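Local coordinates for putative uncharacterized protein smu.1108c (Streptococcus mutans, PDB 3L7Y) that is uncharacterised but binds magnesium and probably acts as a phosphatase of the haloacid dehalogenase-like hydrolase family, at residues Q118-I123 with T206-L210. Residues are numbered along the deposited sequence; the frame is centred on the assembly and turned at random.
Sequences QQREDI and TSQRL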
# COMPACT_ATOMS: atom_id res chain seq x y z
N GLN A 118 -14.47 -1.59 5.90
CA GLN A 118 -15.06 -2.88 5.56
C GLN A 118 -16.25 -3.11 6.48
O GLN A 118 -16.32 -2.55 7.56
CB GLN A 118 -14.00 -4.00 5.64
CG GLN A 118 -12.97 -3.88 4.50
CD GLN A 118 -11.76 -4.78 4.64
OE1 GLN A 118 -11.11 -5.13 3.64
NE2 GLN A 118 -11.44 -5.17 5.86
N GLN A 119 -17.21 -3.92 6.03
CA GLN A 119 -18.40 -4.22 6.83
C GLN A 119 -18.10 -5.23 7.93
O GLN A 119 -17.55 -6.29 7.66
CB GLN A 119 -19.49 -4.76 5.91
CG GLN A 119 -19.93 -3.78 4.84
CD GLN A 119 -20.69 -2.61 5.42
OE1 GLN A 119 -21.40 -2.75 6.41
NE2 GLN A 119 -20.54 -1.44 4.80
N ARG A 120 -18.47 -4.91 9.17
CA ARG A 120 -18.19 -5.81 10.30
C ARG A 120 -18.58 -7.25 9.99
O ARG A 120 -17.86 -8.18 10.34
CB ARG A 120 -18.89 -5.34 11.59
CG ARG A 120 -18.53 -3.92 12.04
CD ARG A 120 -18.97 -3.62 13.49
NE ARG A 120 -17.83 -3.48 14.38
CZ ARG A 120 -17.56 -4.28 15.40
NH1 ARG A 120 -18.35 -5.29 15.68
NH2 ARG A 120 -16.49 -4.06 16.15
N GLU A 121 -19.74 -7.43 9.36
CA GLU A 121 -20.25 -8.78 9.07
C GLU A 121 -19.30 -9.51 8.12
O GLU A 121 -19.10 -10.71 8.24
CB GLU A 121 -21.64 -8.70 8.44
CG GLU A 121 -21.75 -7.74 7.24
CD GLU A 121 -22.14 -6.30 7.61
OE1 GLU A 121 -21.72 -5.78 8.67
OE2 GLU A 121 -22.87 -5.67 6.80
N ASP A 122 -18.73 -8.79 7.17
CA ASP A 122 -17.82 -9.40 6.19
C ASP A 122 -16.50 -9.78 6.84
O ASP A 122 -15.97 -10.88 6.63
CB ASP A 122 -17.58 -8.44 5.02
CG ASP A 122 -18.81 -8.29 4.15
OD1 ASP A 122 -19.59 -9.25 4.11
OD2 ASP A 122 -18.99 -7.23 3.52
N ILE A 123 -15.96 -8.85 7.61
CA ILE A 123 -14.76 -9.10 8.39
C ILE A 123 -14.93 -10.32 9.30
O ILE A 123 -14.06 -11.18 9.37
CB ILE A 123 -14.44 -7.86 9.25
CG1 ILE A 123 -14.26 -6.63 8.37
CG2 ILE A 123 -13.22 -8.10 10.12
CD1 ILE A 123 -13.98 -5.38 9.15
N THR A 206 -17.76 -14.06 0.75
CA THR A 206 -17.53 -12.61 0.84
C THR A 206 -16.95 -12.04 -0.46
O THR A 206 -16.52 -10.89 -0.51
CB THR A 206 -16.61 -12.25 2.02
OG1 THR A 206 -15.45 -13.08 1.99
CG2 THR A 206 -17.34 -12.48 3.37
N SER A 207 -16.94 -12.85 -1.50
CA SER A 207 -16.23 -12.54 -2.74
C SER A 207 -16.45 -11.16 -3.34
O SER A 207 -15.52 -10.56 -3.86
CB SER A 207 -16.53 -13.60 -3.80
OG SER A 207 -15.71 -13.40 -4.93
N GLN A 208 -17.68 -10.65 -3.29
CA GLN A 208 -17.94 -9.40 -3.97
C GLN A 208 -17.42 -8.20 -3.17
O GLN A 208 -17.32 -7.09 -3.69
CB GLN A 208 -19.43 -9.23 -4.23
CG GLN A 208 -20.15 -8.44 -3.17
CD GLN A 208 -21.48 -7.95 -3.67
OE1 GLN A 208 -22.12 -7.10 -3.04
NE2 GLN A 208 -21.90 -8.47 -4.82
N ARG A 209 -17.09 -8.45 -1.91
CA ARG A 209 -16.69 -7.39 -0.98
C ARG A 209 -15.20 -7.44 -0.64
O ARG A 209 -14.58 -6.40 -0.48
CB ARG A 209 -17.49 -7.51 0.32
CG ARG A 209 -19.00 -7.55 0.14
CD ARG A 209 -19.58 -6.15 0.17
NE ARG A 209 -21.03 -6.18 -0.02
CZ ARG A 209 -21.90 -6.52 0.92
NH1 ARG A 209 -21.47 -6.86 2.13
NH2 ARG A 209 -23.20 -6.52 0.66
N LEU A 210 -14.65 -8.65 -0.49
CA LEU A 210 -13.27 -8.80 0.00
C LEU A 210 -12.38 -9.58 -0.94
O LEU A 210 -12.77 -10.63 -1.46
CB LEU A 210 -13.26 -9.47 1.38
CG LEU A 210 -14.08 -8.83 2.52
CD1 LEU A 210 -14.02 -9.70 3.77
CD2 LEU A 210 -13.61 -7.39 2.80
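D122 and R209 form the single salt bridge between the first turn of helix 120-133 and the loop that leads into strand 210-214. R209 NH1 gives a hydrogen bond of 2.9 Å to D122 OD2, with an N-H...O angle of 151°, and meets the syn lone pair of that oxygen. The carboxylate lies at the edge of the guanidinium, OD2 almost exactly in its plane, yet the two flat groups are turned 52° against each other, and the bond is one-pronged: D122 OD1 stays 3.6 Å from R209 NH1. R209 CG lies 3.4 Å from D122 OD2, and the bend at chi2 (-90°) carries the chain on past that oxygen, letting NH1 reach it. On the far side of the guanidinium, R209 NE makes a weak bond to Q208 OE1.

Apolar contacts lie beside the polar pair. L210 CD1 sits against the helix backbone, 3.7 Å from D122 O, while CD2 packs on the end of the Q118 side chain. T206 presents its methyl to D122, CG2 lying 3.9 Å from D122 O. Further along the helix, I126 touches both T206 and L210.

Among backbone bonds, T206 O accepts from the amides of R209 and L210, closing the loop; Q119 occupies the N-cap position of the helix.

The contact joins a helix start to the approach to an edge strand of the six-stranded sheet, probably in the cap domain of this family, away from the magnesium site. Its chemistry is that of a buried carboxylate whose charge is probably balanced by a solvent-exposed arginine, beside the methyl groups of L210 and T206.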